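Local coordinates for protein RNA methyltransferase, TrmH family (Porphyromonas gingivalis, PDB 2I6D) that probably binds RNA and transfers methyl groups to it, as a member of the knotted SpoU/TrmH family of RNA methyltransferases, at residues E96-L107 and Q158-T168; Q112-L121 and G137-V146. All coordinates share one frame; numbering follows the deposited sequence. Where two conformers were deposited one is given.

Interaction 1. Residues E96-L107 and Q158-T168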
loop_
_atom_site.group_PDB
_atom_site.type_symbol
_atom_site.label_atom_id
_atom_site.label_comp_id
_atom_site.label_asym_id
_atom_site.label_seq_id
_atom_site.Cartn_x
_atom_site.Cartn_y
_atom_site.Cartn_z
ATOM N N GLU A 96 -6.228 -12.271 -3.485
ATOM C CA GLU A 96 -4.972 -12.254 -2.706
ATOM C C GLU A 96 -3.817 -13.086 -3.280
ATOM O O GLU A 96 -3.857 -14.320 -3.292
ATOM C CB GLU A 96 -5.225 -12.574 -1.231
ATOM C CG GLU A 96 -4.140 -12.048 -0.291
ATOM C CD GLU A 96 -4.646 -11.810 1.122
ATOM O OE1 GLU A 96 -4.264 -12.585 2.029
ATOM O OE2 GLU A 96 -5.424 -10.851 1.327
ATOM N N PRO A 97 -2.767 -12.392 -3.745
ATOM C CA PRO A 97 -1.772 -13.061 -4.569
ATOM C C PRO A 97 -0.650 -13.748 -3.780
ATOM O O PRO A 97 -0.373 -13.391 -2.628
ATOM C CB PRO A 97 -1.217 -11.915 -5.416
ATOM C CG PRO A 97 -1.296 -10.705 -4.498
ATOM C CD PRO A 97 -2.444 -10.966 -3.530
ATOM N N GLU A 98 -0.057 -14.761 -4.402
ATOM C CA GLU A 98 1.254 -15.225 -4.013
ATOM C C GLU A 98 2.168 -13.995 -4.013
ATOM O O GLU A 98 2.032 -13.120 -4.887
ATOM C CB GLU A 98 1.778 -16.215 -5.049
ATOM C CG GLU A 98 2.012 -17.600 -4.556
ATOM C CD GLU A 98 2.827 -17.641 -3.293
ATOM O OE1 GLU A 98 3.996 -17.155 -3.304
ATOM O OE2 GLU A 98 2.284 -18.172 -2.297
ATOM N N PRO A 99 3.058 -13.879 -3.013
ATOM C CA PRO A 99 4.027 -12.783 -3.125
ATOM C C PRO A 99 4.965 -13.015 -4.309
ATOM O O PRO A 99 5.404 -14.146 -4.544
ATOM C CB PRO A 99 4.817 -12.877 -1.818
ATOM C CG PRO A 99 4.628 -14.266 -1.344
ATOM C CD PRO A 99 3.239 -14.648 -1.770
ATOM N N VAL A 100 5.273 -11.935 -5.017
ATOM C CA VAL A 100 6.075 -11.966 -6.211
ATOM C C VAL A 100 7.252 -11.006 -5.970
ATOM O O VAL A 100 7.068 -9.928 -5.364
ATOM C CB VAL A 100 5.201 -11.527 -7.444
ATOM C CG1 VAL A 100 6.058 -11.089 -8.627
ATOM C CG2 VAL A 100 4.223 -12.652 -7.847
ATOM N N VAL A 101 8.453 -11.412 -6.382
ATOM C CA VAL A 101 9.618 -10.494 -6.401
ATOM C C VAL A 101 9.873 -10.076 -7.843
ATOM O O VAL A 101 10.198 -10.912 -8.673
ATOM C CB VAL A 101 10.934 -11.122 -5.821
ATOM C CG1 VAL A 101 12.082 -10.066 -5.783
ATOM C CG2 VAL A 101 10.731 -11.688 -4.420
ATOM N N GLU A 102 9.728 -8.784 -8.161
ATOM C CA GLU A 102 10.103 -8.303 -9.498
ATOM C C GLU A 102 10.844 -7.010 -9.220
ATOM O O GLU A 102 10.230 -6.018 -8.864
ATOM C CB GLU A 102 8.884 -8.058 -10.411
ATOM C CG GLU A 102 8.166 -9.360 -10.817
ATOM C CD GLU A 102 6.835 -9.183 -11.568
ATOM O OE1 GLU A 102 6.574 -10.046 -12.447
ATOM O OE2 GLU A 102 6.055 -8.230 -11.272
ATOM N N GLY A 103 12.168 -7.056 -9.323
ATOM C CA GLY A 103 13.004 -5.958 -8.878
ATOM C C GLY A 103 12.991 -5.781 -7.365
ATOM O O GLY A 103 12.569 -6.677 -6.602
ATOM N N LEU A 104 13.449 -4.613 -6.922
ATOM C CA LEU A 104 13.467 -4.306 -5.518
ATOM C C LEU A 104 12.032 -4.361 -4.983
ATOM O O LEU A 104 11.117 -3.698 -5.524
ATOM C CB LEU A 104 14.057 -2.906 -5.309
ATOM C CG LEU A 104 13.950 -2.365 -3.889
ATOM C CD1 LEU A 104 14.708 -3.340 -2.903
ATOM C CD2 LEU A 104 14.538 -0.931 -3.872
ATOM N N THR A 105 11.868 -5.137 -3.920
ATOM C CA THR A 105 10.575 -5.458 -3.347
ATOM C C THR A 105 10.640 -5.123 -1.868
ATOM O O THR A 105 11.550 -5.577 -1.166
ATOM C CB THR A 105 10.303 -6.959 -3.543
ATOM O OG1 THR A 105 10.274 -7.237 -4.952
ATOM C CG2 THR A 105 8.960 -7.392 -2.896
ATOM N N LEU A 106 9.683 -4.323 -1.394
ATOM C CA LEU A 106 9.634 -3.929 0.002
ATOM C C LEU A 106 8.821 -4.906 0.805
ATOM O O LEU A 106 7.790 -5.426 0.321
ATOM C CB LEU A 106 9.032 -2.524 0.165
ATOM C CG LEU A 106 9.684 -1.452 -0.676
ATOM C CD1 LEU A 106 8.981 -0.126 -0.316
ATOM C CD2 LEU A 106 11.208 -1.412 -0.410
ATOM N N LEU A 107 9.305 -5.200 2.011
ATOM C CA LEU A 107 8.501 -5.918 2.971
ATOM C C LEU A 107 8.365 -5.047 4.216
ATOM O O LEU A 107 9.359 -4.629 4.801
ATOM C CB LEU A 107 9.120 -7.279 3.324
ATOM C CG LEU A 107 8.299 -8.235 4.218
ATOM C CD1 LEU A 107 8.290 -7.820 5.670
ATOM C CD2 LEU A 107 6.894 -8.403 3.762
ATOM N N GLN A 158 1.667 -3.140 -6.579
ATOM C CA GLN A 158 0.863 -4.275 -6.133
ATOM C C GLN A 158 1.158 -4.628 -4.668
ATOM O O GLN A 158 2.300 -4.969 -4.329
ATOM C CB GLN A 158 1.076 -5.531 -6.991
ATOM C CG GLN A 158 0.169 -6.700 -6.493
ATOM C CD GLN A 158 0.502 -8.070 -7.084
ATOM O OE1 GLN A 158 1.570 -8.649 -6.821
ATOM N NE2 GLN A 158 -0.441 -8.620 -7.842
ATOM N N PRO A 159 0.141 -4.542 -3.795
ATOM C CA PRO A 159 0.414 -4.830 -2.395
ATOM C C PRO A 159 0.034 -6.262 -2.024
ATOM O O PRO A 159 -1.000 -6.749 -2.486
ATOM C CB PRO A 159 -0.435 -3.801 -1.676
ATOM C CG PRO A 159 -1.689 -3.653 -2.585
ATOM C CD PRO A 159 -1.228 -4.032 -4.016
ATOM N N THR A 160 0.838 -6.928 -1.198
ATOM C CA THR A 160 0.606 -8.339 -0.926
ATOM C C THR A 160 0.640 -8.604 0.564
ATOM O O THR A 160 1.697 -8.638 1.148
ATOM C CB THR A 160 1.638 -9.260 -1.654
ATOM O OG1 THR A 160 1.558 -9.040 -3.072
ATOM C CG2 THR A 160 1.320 -10.744 -1.385
ATOM N N PRO A 161 -0.539 -8.774 1.189
ATOM C CA PRO A 161 -0.517 -9.224 2.591
ATOM C C PRO A 161 0.065 -10.639 2.669
ATOM O O PRO A 161 -0.378 -11.531 1.931
ATOM C CB PRO A 161 -2.003 -9.220 2.984
ATOM C CG PRO A 161 -2.679 -8.358 1.926
ATOM C CD PRO A 161 -1.908 -8.541 0.683
ATOM N N LEU A 162 1.037 -10.866 3.543
ATOM C CA LEU A 162 1.674 -12.172 3.612
ATOM C C LEU A 162 0.999 -13.066 4.630
ATOM O O LEU A 162 0.537 -12.583 5.660
ATOM C CB LEU A 162 3.163 -12.062 3.951
ATOM C CG LEU A 162 4.094 -11.272 3.030
ATOM C CD1 LEU A 162 5.518 -11.379 3.520
ATOM C CD2 LEU A 162 4.016 -11.815 1.621
ATOM N N LYS A 163 0.935 -14.364 4.321
ATOM C CA LYS A 163 0.423 -15.371 5.237
ATOM C C LYS A 163 1.463 -15.680 6.319
ATOM O O LYS A 163 1.139 -15.811 7.519
ATOM C CB LYS A 163 0.134 -16.678 4.489
ATOM C CG LYS A 163 -1.030 -16.669 3.524
ATOM C CD LYS A 163 -1.318 -18.099 3.056
ATOM C CE LYS A 163 -2.285 -18.118 1.882
ATOM N NZ LYS A 163 -1.857 -17.153 0.822
ATOM N N ASN A 164 2.708 -15.851 5.886
ATOM C CA ASN A 164 3.775 -16.290 6.789
ATOM C C ASN A 164 5.033 -15.620 6.300
ATOM O O ASN A 164 5.735 -16.160 5.434
ATOM C CB ASN A 164 3.944 -17.808 6.769
ATOM C CG ASN A 164 4.955 -18.331 7.834
ATOM O OD1 ASN A 164 5.843 -17.616 8.308
ATOM N ND2 ASN A 164 4.819 -19.602 8.177
ATOM N N THR A 165 5.310 -14.456 6.870
ATOM C CA THR A 165 6.473 -13.631 6.480
ATOM C C THR A 165 7.778 -14.420 6.499
ATOM O O THR A 165 8.548 -14.397 5.542
ATOM C CB THR A 165 6.627 -12.412 7.428
ATOM O OG1 THR A 165 5.416 -11.643 7.408
ATOM C CG2 THR A 165 7.806 -11.536 7.022
ATOM N N VAL A 166 8.012 -15.115 7.606
ATOM C CA VAL A 166 9.242 -15.847 7.801
ATOM C C VAL A 166 9.390 -16.937 6.760
ATOM O O VAL A 166 10.436 -17.021 6.132
ATOM C CB VAL A 166 9.363 -16.419 9.242
ATOM C CG1 VAL A 166 10.523 -17.416 9.330
ATOM C CG2 VAL A 166 9.578 -15.272 10.235
ATOM N N ASP A 167 8.332 -17.720 6.548
ATOM C CA ASP A 167 8.315 -18.808 5.555
ATOM C C ASP A 167 8.616 -18.263 4.153
ATOM O O ASP A 167 9.372 -18.874 3.393
ATOM C CB ASP A 167 6.929 -19.441 5.487
ATOM C CG ASP A 167 6.807 -20.692 6.279
ATOM O OD1 ASP A 167 6.054 -21.575 5.794
ATOM O OD2 ASP A 167 7.439 -20.808 7.368
ATOM N N THR A 168 7.984 -17.140 3.814
ATOM C CA THR A 168 8.191 -16.473 2.547
ATOM C C THR A 168 9.624 -15.982 2.392
ATOM O O THR A 168 10.258 -16.214 1.352
ATOM C CB THR A 168 7.236 -15.281 2.405
ATOM O OG1 THR A 168 5.909 -15.795 2.307
ATOM C CG2 THR A 168 7.542 -14.462 1.143
HETATM O O HOH W 1 0.043 -13.922 -0.021
HETATM O O HOH W 2 -0.051 -17.237 -1.127
HETATM O O HOH W 3 3.368 -9.857 -4.851
#
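Pro97 and Pro99 lay their rings on Thr160, whose two branches serve different purposes. With OG1 beside the backbone N (chi1 -59°), the methyl CG2 falls anti to that N, packs 3.8 Å from Pro99 CA and meets the Pro97 carbonyl, while OG1 lies 3.6 Å from Pro97 CG. Proline suits an extended linker, since its ring offers a compact apolar surface and it has no N-H to satisfy. Pro99 CB rests 3.7 Å from Leu162 CD2, and its CG reaches the Thr168 methyl. The other branch of Leu162, CD1, presses on Leu107 CD2; the 3.3 Å separation is tighter than normal, but Leu107 has two deposited conformers, so the strain is doubtful. Leu107 CD1 turns to the Thr165 methyl.

Polar links across the contact run through water. One molecule joins Val100 N to Gln158 OE1 and Thr160 OG1, the last at 2.7 Å, giving three bonds to a single oxygen. A second donates to the carbonyls of Pro97 and Pro161. The charged atoms Glu98 OE2 and Lys163 NZ stay 5.3 Å apart, joined by a third that donates to the carboxylate and accepts from the ammonium group.

Asn164 caps the helix that follows: its OD1 accepts from Asp167 N at 3.1 Å, with the donor well above the amide plane.

The linker thus passes over strand 158-161, an outermost strand of the parallel sheet, before the chain enters strand 104-109. Strand 131-134 lies between those two strands, and its Trp133 touches Leu107 and donates from NE1 to the Val100 carbonyl.

Interaction 2. Residues Q112-L121 and G137-V146. With ACY (acetic acid), chain B.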
loop_
_atom_site.group_PDB
_atom_site.type_symbol
_atom_site.label_atom_id
_atom_site.label_comp_id
_atom_site.label_asym_id
_atom_site.label_seq_id
_atom_site.Cartn_x
_atom_site.Cartn_y
_atom_site.Cartn_z
ATOM N N GLN A 112 2.561 -0.577 11.528
ATOM C CA GLN A 112 1.145 -0.504 11.888
ATOM C C GLN A 112 0.505 0.811 11.496
ATOM O O GLN A 112 -0.692 0.871 11.267
ATOM C CB GLN A 112 0.935 -0.757 13.384
ATOM C CG GLN A 112 1.822 -1.860 13.905
ATOM C CD GLN A 112 1.239 -2.596 15.079
ATOM O OE1 GLN A 112 0.585 -2.000 15.948
ATOM N NE2 GLN A 112 1.464 -3.911 15.115
ATOM N N ASP A 113 1.289 1.870 11.425
ATOM C CA ASP A 113 0.703 3.185 11.238
ATOM C C ASP A 113 0.217 3.386 9.799
ATOM O O ASP A 113 0.996 3.278 8.862
ATOM C CB ASP A 113 1.698 4.276 11.618
ATOM C CG ASP A 113 1.095 5.668 11.488
ATOM O OD1 ASP A 113 0.257 6.023 12.316
ATOM O OD2 ASP A 113 1.441 6.386 10.535
ATOM N N PRO A 114 -1.088 3.666 9.630
ATOM C CA PRO A 114 -1.667 3.934 8.310
ATOM C C PRO A 114 -0.973 5.071 7.571
ATOM O O PRO A 114 -0.749 4.966 6.365
ATOM C CB PRO A 114 -3.134 4.291 8.633
ATOM C CG PRO A 114 -3.391 3.663 9.933
ATOM C CD PRO A 114 -2.110 3.682 10.693
ATOM N N GLY A 115 -0.639 6.149 8.286
ATOM C CA GLY A 115 0.105 7.265 7.694
ATOM C C GLY A 115 1.418 6.822 7.086
ATOM O O GLY A 115 1.712 7.155 5.927
ATOM N N ASN A 116 2.218 6.085 7.866
ATOM C CA ASN A 116 3.502 5.576 7.404
ATOM C C ASN A 116 3.333 4.669 6.182
ATOM O O ASN A 116 4.104 4.785 5.218
ATOM C CB ASN A 116 4.253 4.832 8.524
ATOM C CG ASN A 116 4.775 5.775 9.600
ATOM O OD1 ASN A 116 4.960 6.964 9.353
ATOM N ND2 ASN A 116 4.982 5.257 10.812
ATOM N N VAL A 117 2.313 3.797 6.200
ATOM C CA VAL A 117 2.144 2.854 5.090
ATOM C C VAL A 117 1.796 3.607 3.807
ATOM O O VAL A 117 2.368 3.331 2.750
ATOM C CB VAL A 117 1.122 1.714 5.399
ATOM C CG1 VAL A 117 0.804 0.899 4.130
ATOM C CG2 VAL A 117 1.662 0.767 6.513
ATOM N N GLY A 118 0.892 4.584 3.911
ATOM C CA GLY A 118 0.538 5.435 2.773
ATOM C C GLY A 118 1.741 6.160 2.203
ATOM O O GLY A 118 1.909 6.248 0.977
ATOM N N THR A 119 2.536 6.754 3.087
ATOM C CA THR A 119 3.736 7.456 2.649
ATOM C C THR A 119 4.680 6.498 1.918
ATOM O O THR A 119 5.278 6.868 0.899
ATOM C CB THR A 119 4.437 8.148 3.825
ATOM O OG1 THR A 119 3.514 9.077 4.420
ATOM C CG2 THR A 119 5.684 8.905 3.358
ATOM N N ILE A 120 4.855 5.304 2.472
ATOM C CA ILE A 120 5.714 4.278 1.866
ATOM C C ILE A 120 5.193 3.887 0.490
ATOM O O ILE A 120 5.985 3.770 -0.449
ATOM C CB ILE A 120 5.912 3.052 2.788
ATOM C CG1 ILE A 120 6.880 3.448 3.900
ATOM C CG2 ILE A 120 6.485 1.842 1.999
ATOM C CD1 ILE A 120 6.756 2.542 5.170
ATOM N N LEU A 121 3.879 3.673 0.373
ATOM C CA LEU A 121 3.296 3.385 -0.943
ATOM C C LEU A 121 3.606 4.480 -1.971
ATOM O O LEU A 121 3.873 4.183 -3.133
ATOM C CB LEU A 121 1.778 3.156 -0.857
ATOM C CG LEU A 121 1.325 1.870 -0.150
ATOM C CD1 LEU A 121 -0.216 1.865 -0.067
ATOM C CD2 LEU A 121 1.839 0.626 -0.908
ATOM N N GLY A 137 0.910 -7.673 11.297
ATOM C CA GLY A 137 0.595 -6.489 12.070
ATOM C C GLY A 137 0.706 -5.180 11.301
ATOM O O GLY A 137 0.466 -4.125 11.870
ATOM N N SER A 138 1.041 -5.235 10.023
ATOM C CA SER A 138 1.077 -4.008 9.194
ATOM C C SER A 138 -0.330 -3.486 8.868
ATOM O O SER A 138 -1.312 -4.230 8.922
ATOM C CB SER A 138 1.895 -4.235 7.928
ATOM O OG SER A 138 3.264 -4.413 8.277
ATOM N N ALA A 139 -0.434 -2.190 8.603
ATOM C CA ALA A 139 -1.726 -1.553 8.300
ATOM C C ALA A 139 -2.371 -2.181 7.069
ATOM O O ALA A 139 -1.674 -2.701 6.199
ATOM C CB ALA A 139 -1.546 -0.040 8.105
ATOM N N ASP A 140 -3.699 -2.147 7.008
ATOM C CA ASP A 140 -4.443 -2.686 5.868
ATOM C C ASP A 140 -4.391 -1.666 4.713
ATOM O O ASP A 140 -4.973 -0.591 4.827
ATOM C CB ASP A 140 -5.907 -2.965 6.294
ATOM C CG ASP A 140 -6.767 -3.577 5.181
ATOM O OD1 ASP A 140 -6.326 -3.711 4.025
ATOM O OD2 ASP A 140 -7.918 -3.943 5.479
ATOM N N VAL A 141 -3.732 -2.002 3.606
ATOM C CA VAL A 141 -3.569 -1.045 2.488
ATOM C C VAL A 141 -4.895 -0.656 1.824
ATOM O O VAL A 141 -4.991 0.425 1.228
ATOM C CB VAL A 141 -2.554 -1.503 1.400
ATOM C CG1 VAL A 141 -1.143 -1.519 1.962
ATOM C CG2 VAL A 141 -2.951 -2.877 0.813
ATOM N N PHE A 142 -5.902 -1.516 1.960
ATOM C CA PHE A 142 -7.218 -1.266 1.363
ATOM C C PHE A 142 -8.198 -0.592 2.310
ATOM O O PHE A 142 -9.370 -0.379 1.965
ATOM C CB PHE A 142 -7.785 -2.545 0.761
ATOM C CG PHE A 142 -6.955 -3.060 -0.385
ATOM C CD1 PHE A 142 -6.904 -2.355 -1.585
ATOM C CD2 PHE A 142 -6.199 -4.219 -0.250
ATOM C CE1 PHE A 142 -6.112 -2.791 -2.640
ATOM C CE2 PHE A 142 -5.412 -4.678 -1.313
ATOM C CZ PHE A 142 -5.370 -3.960 -2.503
ATOM N N SER A 143 -7.723 -0.258 3.508
ATOM C CA SER A 143 -8.538 0.513 4.463
ATOM C C SER A 143 -8.660 1.929 3.869
ATOM O O SER A 143 -7.754 2.359 3.169
ATOM C CB SER A 143 -7.873 0.554 5.847
ATOM O OG SER A 143 -6.634 1.255 5.767
ATOM N N PRO A 144 -9.799 2.622 4.096
ATOM C CA PRO A 144 -9.981 3.999 3.626
ATOM C C PRO A 144 -8.823 4.924 3.994
ATOM O O PRO A 144 -8.435 5.788 3.201
ATOM C CB PRO A 144 -11.226 4.454 4.373
ATOM C CG PRO A 144 -12.018 3.202 4.570
ATOM C CD PRO A 144 -11.009 2.110 4.775
ATOM N N LYS A 145 -8.288 4.769 5.201
ATOM C CA LYS A 145 -7.240 5.691 5.621
ATOM C C LYS A 145 -6.012 5.579 4.698
ATOM O O LYS A 145 -5.485 6.602 4.227
ATOM C CB LYS A 145 -6.890 5.517 7.101
ATOM C CG LYS A 145 -5.941 6.608 7.607
ATOM C CD LYS A 145 -6.267 7.061 9.034
ATOM C CE LYS A 145 -5.516 8.353 9.383
ATOM N NZ LYS A 145 -6.024 9.021 10.647
ATOM N N VAL A 146 -5.582 4.358 4.401
ATOM C CA VAL A 146 -4.464 4.182 3.477
ATOM C C VAL A 146 -4.816 4.553 2.044
ATOM O O VAL A 146 -4.095 5.327 1.420
ATOM C CB VAL A 146 -3.872 2.767 3.523
ATOM C CG1 VAL A 146 -2.739 2.615 2.446
ATOM C CG2 VAL A 146 -3.361 2.477 4.956
HETATM C C ACY B . 5.124 2.167 12.484
HETATM O O ACY B . 4.340 2.379 11.584
HETATM O OXT ACY B . 6.189 2.845 12.732
HETATM C CH3 ACY B . 4.732 0.983 13.303
#
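Val146 fits as a knob among Pro114, Val117, Gly118 and Leu121, joining the start of helix 144-148 to the first turns of helix 114-127. Its CG1, anti to the backbone N (chi1 176°), lies 3.6 Å from Leu121 CD1, while CG2 faces Pro114. Gly118 CA, on the floor of the hole, lies 5.2 Å from Val146 CA. Val117 splits its branches: CG1 meets Val141 CG1 at 3.8 Å, the side chains crossing at about a right angle, and CG2 meets the Ala139 methyl. That methyl, pointing toward the helix, also abuts the Gln112 carbonyl. Pro114 CB packs on the aliphatic CG of Lys145.

Asp113 caps its helix, OD2 accepting from Asn116 N at 2.8 Å on the anti side of the carboxylate. Asp140 OD1 accepts from Phe142 N in an Asx turn; the Asp140 carbonyl O accepts from both Ser143 N and OG, while carboxylate oxygen OD2 forms salt bridges with Arg19 and Arg22.

An acetic acid molecule, probably from the crystallisation liquor, is held through one oxygen by Asp113 N and, at 3.0 Å and 171°, by Asn116 ND2. Asn241 ND2 donates to Asn116 OD1, which helps fix the rotation of that amide.

Small apolar side chains therefore supply most of the contact between the segments, while caps and turns fix their backbones. The paired N-H donors at the helix start bind an oxygen of a carboxyl group.

From the N-terminal region, which resembles MRM3-like substrate-binding domains, the chain enters 96-107, which ends in strand 104-109 and leads through a short loop into helix 114-127. Interaction 2 closes the shorter loop, joining that helix to 137-146 after strand 131-134. The chain then runs through helix 144-148 to strand 158-161 and helix 165-174, where interaction 1 closes the longer loop. Interaction 2 is thus nested inside interaction 1, their centres about 16 Å apart. They touch directly: Pro159 packs on Val141 and Phe142, and Leu106 on Ile120. The contacts lie on opposite faces of this part of the parallel sheet, joining linker and helix 165-174 on one and helices 114-127 and 144-148 on the other.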